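Local coordinates for protein spherulin-4 (Aspergillus clavatus, PDB 5C5G) that is a glycoside hydrolase of the spherulin-4 family, binds N-acetyl-D-galactosamine and probably acts on galactosaminogalactan, a fungal cell-surface polysaccharide, at residues Q121-A124 with D125-A128; L130-L133 with T134-K138. All coordinates share one frame; numbering follows the deposited sequence.

Contact 1: residues Q121-A124 with D125-A128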
ATOM      1  N   GLN A 121      12.694  10.198 -11.329  1.00 14.58           N
ATOM      2  CA  GLN A 121      13.102  10.981 -12.476  1.00 14.24           C
ATOM      3  C   GLN A 121      12.443  10.474 -13.751  1.00 13.60           C
ATOM      4  O   GLN A 121      12.385   9.279 -13.995  1.00 13.62           O
ATOM      5  CB  GLN A 121      14.631  10.951 -12.628  1.00 18.39           C
ATOM      6  CG  GLN A 121      15.390  11.266 -11.336  1.00 33.39           C
ATOM      7  CD  GLN A 121      16.897  11.383 -11.530  1.00 45.73           C
ATOM      8  OE1 GLN A 121      17.398  11.350 -12.656  1.00 48.53           O
ATOM      9  NE2 GLN A 121      17.627  11.518 -10.424  1.00 45.66           N
ATOM     10  N   TYR A 122      11.989  11.396 -14.584  1.00 13.99           N
ATOM     11  CA  TYR A 122      11.432  11.019 -15.864  1.00 14.31           C
ATOM     12  C   TYR A 122      12.512  10.562 -16.833  1.00 15.85           C
ATOM     13  O   TYR A 122      13.545  11.219 -16.996  1.00 16.06           O
ATOM     14  CB  TYR A 122      10.655  12.159 -16.508  1.00 15.43           C
ATOM     15  CG  TYR A 122      10.141  11.738 -17.841  1.00 17.47           C
ATOM     16  CD1 TYR A 122       8.983  10.987 -17.942  1.00 19.00           C
ATOM     17  CD2 TYR A 122      10.847  12.022 -18.998  1.00 20.53           C
ATOM     18  CE1 TYR A 122       8.526  10.565 -19.174  1.00 21.76           C
ATOM     19  CE2 TYR A 122      10.403  11.599 -20.224  1.00 25.55           C
ATOM     20  CZ  TYR A 122       9.240  10.874 -20.305  1.00 25.87           C
ATOM     21  OH  TYR A 122       8.785  10.454 -21.532  1.00 37.29           O
ATOM     22  N   ASP A 123      12.241   9.443 -17.491  1.00 14.32           N
ATOM     23  CA  ASP A 123      13.025   8.971 -18.620  1.00 16.41           C
ATOM     24  C   ASP A 123      12.102   8.096 -19.449  1.00 16.27           C
ATOM     25  O   ASP A 123      11.340   7.305 -18.911  1.00 15.00           O
ATOM     26  CB  ASP A 123      14.246   8.194 -18.139  1.00 17.90           C
ATOM     27  CG  ASP A 123      15.081   7.668 -19.283  1.00 24.37           C
ATOM     28  OD1 ASP A 123      15.990   8.385 -19.732  1.00 25.60           O
ATOM     29  OD2 ASP A 123      14.814   6.527 -19.727  1.00 29.41           O
ATOM     30  N   ALA A 124      12.162   8.240 -20.767  1.00 16.04           N
ATOM     31  CA  ALA A 124      11.254   7.514 -21.656  1.00 17.42           C
ATOM     32  C   ALA A 124      11.394   6.002 -21.533  1.00 16.16           C
ATOM     33  O   ALA A 124      10.390   5.274 -21.625  1.00 16.86           O
ATOM     34  CB  ALA A 124      11.472   7.947 -23.106  1.00 22.28           C
ATOM     35  N   ASP A 125      12.613   5.525 -21.288  1.00 16.46           N
ATOM     36  CA  ASP A 125      12.839   4.082 -21.164  1.00 16.56           C
ATOM     37  C   ASP A 125      12.227   3.574 -19.867  1.00 15.21           C
ATOM     38  O   ASP A 125      11.719   2.453 -19.787  1.00 15.23           O
ATOM     39  CB  ASP A 125      14.330   3.731 -21.168  1.00 20.81           C
ATOM     40  CG  ASP A 125      14.976   3.906 -22.524  1.00 28.94           C
ATOM     41  OD1 ASP A 125      14.255   4.195 -23.497  1.00 28.16           O
ATOM     42  OD2 ASP A 125      16.213   3.736 -22.607  1.00 32.93           O
ATOM     43  N   ILE A 126      12.300   4.389 -18.820  1.00 13.83           N
ATOM     44  CA  ILE A 126      11.685   4.018 -17.560  1.00 13.32           C
ATOM     45  C   ILE A 126      10.171   3.987 -17.707  1.00 12.16           C
ATOM     46  O   ILE A 126       9.512   3.074 -17.224  1.00 12.63           O
ATOM     47  CB  ILE A 126      12.077   4.971 -16.427  1.00 14.02           C
ATOM     48  CG1 ILE A 126      13.577   4.838 -16.151  1.00 16.61           C
ATOM     49  CG2 ILE A 126      11.266   4.689 -15.176  1.00 13.63           C
ATOM     50  CD1 ILE A 126      14.124   5.852 -15.174  1.00 18.40           C
ATOM     51  N   LEU A 127       9.612   4.988 -18.377  1.00 12.70           N
ATOM     52  CA  LEU A 127       8.176   4.986 -18.612  1.00 13.34           C
ATOM     53  C   LEU A 127       7.756   3.703 -19.338  1.00 11.91           C
ATOM     54  O   LEU A 127       6.775   3.078 -18.976  1.00 12.77           O
ATOM     55  CB  LEU A 127       7.753   6.222 -19.406  1.00 15.33           C
ATOM     56  CG  LEU A 127       6.256   6.294 -19.715  1.00 17.39           C
ATOM     57  CD1 LEU A 127       5.410   6.413 -18.455  1.00 20.80           C
ATOM     58  CD2 LEU A 127       5.956   7.443 -20.664  1.00 21.14           C
ATOM     59  N   ALA A 128       8.512   3.296 -20.355  1.00 12.81           N
ATOM     60  CA  ALA A 128       8.200   2.077 -21.094  1.00 13.60           C
ATOM     61  C   ALA A 128       8.259   0.833 -20.202  1.00 12.78           C
ATOM     62  O   ALA A 128       7.423  -0.074 -20.305  1.00 14.02           O
ATOM     63  CB  ALA A 128       9.148   1.926 -22.293  1.00 16.10           C
TER
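Asp123 and Leu127 close the first turn of helix 124-139, Leu127 N giving its hydrogen to Asp123 O at 2.9 Å, and Ala128 N following on to Ala124 O at 3.0 Å. The side chain of Asp123 folds back over the same turn. Its CG lies anti to the backbone N (chi1 179°), which swings OD2 across the helix start to accept from Asp125 N at 2.9 Å, the donor standing 45° out of the carboxylate plane; a second bond, from Ile126 N, is weak at 3.4 Å. This is an N-cap: one carboxylate oxygen takes up amide hydrogens that have no preceding helical carbonyl, and its negative charge probably suits the positive end of the helix dipole. The cap stands where the loop after strand 112-116 enters the helix, on the surface of the TIM barrel. Asp125 brings a second carboxylate close, OD2 to Asp123 OD2 4.2 Å, with the two planes 80° apart, so the pair is probably mildly repulsive. Ile126 reaches back along the loop, its CD1 lying 3.8 Å from Asp123 CB. Leu127 CD2 comes to the edge of the Tyr122 ring, 4.3 Å from CE1 and near the ring plane, while Arg160 makes a cation-pi contact with that ring. Tyr161 OH hydrogen-bonds both Gln121 O and Asp123 N.

Contact 2: residues L130-L133 with T134-K138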
ATOM      1  N   LEU A 130       7.797   0.781 -16.868  1.00 11.13           N
ATOM      2  CA  LEU A 130       6.655   0.790 -15.963  1.00 10.58           C
ATOM      3  C   LEU A 130       5.369   0.438 -16.685  1.00 11.14           C
ATOM      4  O   LEU A 130       4.521  -0.279 -16.142  1.00 10.99           O
ATOM      5  CB  LEU A 130       6.516   2.139 -15.267  1.00 12.09           C
ATOM      6  CG  LEU A 130       7.666   2.494 -14.311  1.00 13.74           C
ATOM      7  CD1 LEU A 130       7.504   3.902 -13.781  1.00 16.24           C
ATOM      8  CD2 LEU A 130       7.743   1.505 -13.149  1.00 15.95           C
ATOM      9  N   ARG A 131       5.205   0.911 -17.916  1.00 11.47           N
ATOM     10  CA  ARG A 131       4.003   0.576 -18.677  1.00 12.02           C
ATOM     11  C   ARG A 131       3.940  -0.915 -18.987  1.00 12.62           C
ATOM     12  O   ARG A 131       2.864  -1.533 -18.935  1.00 13.44           O
ATOM     13  CB  ARG A 131       3.938   1.394 -19.969  1.00 13.17           C
ATOM     14  CG  ARG A 131       3.502   2.847 -19.748  1.00 14.23           C
ATOM     15  CD  ARG A 131       3.761   3.742 -20.982  1.00 16.57           C
ATOM     16  NE  ARG A 131       3.031   3.381 -22.210  1.00 25.10           N
ATOM     17  CZ  ARG A 131       1.767   3.709 -22.462  1.00 28.10           C
ATOM     18  NH1 ARG A 131       1.052   4.354 -21.551  1.00 32.75           N
ATOM     19  NH2 ARG A 131       1.205   3.377 -23.624  1.00 19.22           N
ATOM     20  N   GLU A 132       5.087  -1.503 -19.311  1.00 12.75           N
ATOM     21  CA  GLU A 132       5.139  -2.938 -19.539  1.00 13.92           C
ATOM     22  C   GLU A 132       4.732  -3.697 -18.280  1.00 13.38           C
ATOM     23  O   GLU A 132       3.980  -4.668 -18.345  1.00 14.00           O
ATOM     24  CB  GLU A 132       6.530  -3.388 -20.000  1.00 15.50           C
ATOM     25  CG  GLU A 132       6.597  -4.888 -20.239  1.00 19.54           C
ATOM     26  CD  GLU A 132       7.818  -5.353 -20.995  1.00 33.82           C
ATOM     27  OE1 GLU A 132       8.569  -4.510 -21.525  1.00 40.42           O
ATOM     28  OE2 GLU A 132       8.012  -6.585 -21.064  1.00 41.34           O
ATOM     29  N   LEU A 133       5.222  -3.269 -17.130  1.00 11.92           N
ATOM     30  CA  LEU A 133       4.848  -3.924 -15.886  1.00 11.80           C
ATOM     31  C   LEU A 133       3.361  -3.850 -15.628  1.00 11.20           C
ATOM     32  O   LEU A 133       2.774  -4.828 -15.170  1.00 11.56           O
ATOM     33  CB  LEU A 133       5.620  -3.355 -14.702  1.00 13.75           C
ATOM     34  CG  LEU A 133       7.114  -3.673 -14.703  1.00 14.63           C
ATOM     35  CD1 LEU A 133       7.743  -3.087 -13.444  1.00 15.94           C
ATOM     36  CD2 LEU A 133       7.414  -5.175 -14.813  1.00 18.77           C
ATOM     37  N   THR A 134       2.749  -2.710 -15.897  1.00 10.29           N
ATOM     38  CA  THR A 134       1.308  -2.601 -15.754  1.00 10.82           C
ATOM     39  C   THR A 134       0.594  -3.552 -16.707  1.00 11.70           C
ATOM     40  O   THR A 134      -0.379  -4.210 -16.317  1.00 12.44           O
ATOM     41  CB  THR A 134       0.857  -1.144 -15.903  1.00 12.07           C
ATOM     42  OG1 THR A 134       1.281  -0.468 -14.723  1.00 11.99           O
ATOM     43  CG2 THR A 134      -0.653  -1.025 -16.019  1.00 14.11           C
ATOM     44  N   ASP A 135       1.058  -3.640 -17.949  1.00 12.21           N
ATOM     45  CA  ASP A 135       0.472  -4.591 -18.889  1.00 13.24           C
ATOM     46  C   ASP A 135       0.562  -6.023 -18.375  1.00 12.20           C
ATOM     47  O   ASP A 135      -0.369  -6.807 -18.516  1.00 13.44           O
ATOM     48  CB  ASP A 135       1.156  -4.485 -20.262  1.00 17.46           C
ATOM     49  CG  ASP A 135       0.734  -3.253 -21.046  1.00 22.09           C
ATOM     50  OD1 ASP A 135      -0.251  -2.588 -20.660  1.00 22.56           O
ATOM     51  OD2 ASP A 135       1.389  -2.969 -22.068  1.00 28.07           O
ATOM     52  N   VAL A 136       1.693  -6.369 -17.783  1.00 12.90           N
ATOM     53  CA  VAL A 136       1.860  -7.699 -17.217  1.00 11.73           C
ATOM     54  C   VAL A 136       0.871  -7.938 -16.084  1.00 11.75           C
ATOM     55  O   VAL A 136       0.196  -8.973 -16.038  1.00 13.38           O
ATOM     56  CB  VAL A 136       3.306  -7.939 -16.733  1.00 14.65           C
ATOM     57  CG1 VAL A 136       3.430  -9.284 -16.015  1.00 15.87           C
ATOM     58  CG2 VAL A 136       4.270  -7.888 -17.906  1.00 16.23           C
ATOM     59  N   VAL A 137       0.744  -6.992 -15.162  1.00 10.54           N
ATOM     60  CA  VAL A 137      -0.190  -7.173 -14.071  1.00 10.31           C
ATOM     61  C   VAL A 137      -1.617  -7.302 -14.588  1.00 10.63           C
ATOM     62  O   VAL A 137      -2.367  -8.192 -14.160  1.00 11.69           O
ATOM     63  CB  VAL A 137      -0.100  -6.016 -13.092  1.00  9.95           C
ATOM     64  CG1 VAL A 137      -1.189  -6.109 -12.024  1.00 11.25           C
ATOM     65  CG2 VAL A 137       1.259  -6.016 -12.440  1.00 10.25           C
ATOM     66  N   LYS A 138      -2.008  -6.424 -15.503  1.00 11.61           N
ATOM     67  CA  LYS A 138      -3.374  -6.427 -16.025  1.00 13.00           C
ATOM     68  C   LYS A 138      -3.676  -7.668 -16.854  1.00 13.86           C
ATOM     69  O   LYS A 138      -4.840  -8.028 -17.009  1.00 17.31           O
ATOM     70  CB  LYS A 138      -3.628  -5.180 -16.871  1.00 15.79           C
ATOM     71  CG  LYS A 138      -3.496  -3.859 -16.118  1.00 22.08           C
ATOM     72  CD  LYS A 138      -4.564  -3.642 -15.058  1.00 30.94           C
ATOM     73  CE  LYS A 138      -4.421  -2.251 -14.415  1.00 34.13           C
ATOM     74  NZ  LYS A 138      -5.244  -2.062 -13.165  1.00 29.22           N
TER
HETATM   75  O   HOH W   1       3.718  -0.505 -13.421  1.00 11.49           O
HETATM   76  O   HOH W   2       0.515  -0.095 -19.491  1.00 23.29           O
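Thr134 OG1 and Asp135 CG both lie beside their own backbone N (chi1 -72° and -75°), which turns each polar group back along the helix toward the carbonyls of Leu130 and Arg131. In each case a water bridges the side chain and the carbonyl. One donates to Leu130 O and to Thr134 OG1, 2.8 Å from each, and the other donates to Arg131 O and to Asp135 OD1, the latter at 2.9 Å. For Asp135 the water is what makes the link possible, because carboxylate and carbonyl oxygens are both acceptors and the water supplies the hydrogens. Each of these carbonyls is thus gripped twice, since Leu130 O also accepts from Thr134 N at 3.0 Å and Arg131 O from Asp135 N at 2.9 Å. Thr134 OG1 has a further partner in Thr164 O, so the hydroxyl links the helix to the loop beside it.

The next two carbonyls are met by methyl groups. Val136 CG2 lies 3.3 Å from Glu132 O, and Val137 CG2 is equally near Leu133 O. Backbone bonds from Val136 N to Glu132 O and from Val137 N to Leu133 O carry the regular i to i+4 ladder onward.

Helix 124-139 is the crossover between parallel strands 112-116 and 148-152 in the (beta/alpha) barrel. On the inner face, Leu133 and Val137 pack on Phe115 of strand 112-116, and Thr134 and Val137 on Val149 of strand 148-152. Leu133 also touches Ile86 and Val89 of helix 86-103, where Val136 meets Arg90.

How the contacts relate
Both contacts belong to helix 124-139 and follow one another along it, their centres 14 Å apart. Contact 1 is the exposed start, where loop becomes helix, its centre about 23 Å from the centre of the chain; contact 2, its centre about 17 Å from that of the chain, is partly buried, with leucines and valines against the barrel strands and the neighbouring helix. The chemistry changes accordingly: an exposed cap supplies an acceptor where the helix has none, against a turn whose amides are already paired and whose carbonyls take the extra bonds. Thr164 touches both, through Leu127 in contact 1 and Thr134 in contact 2.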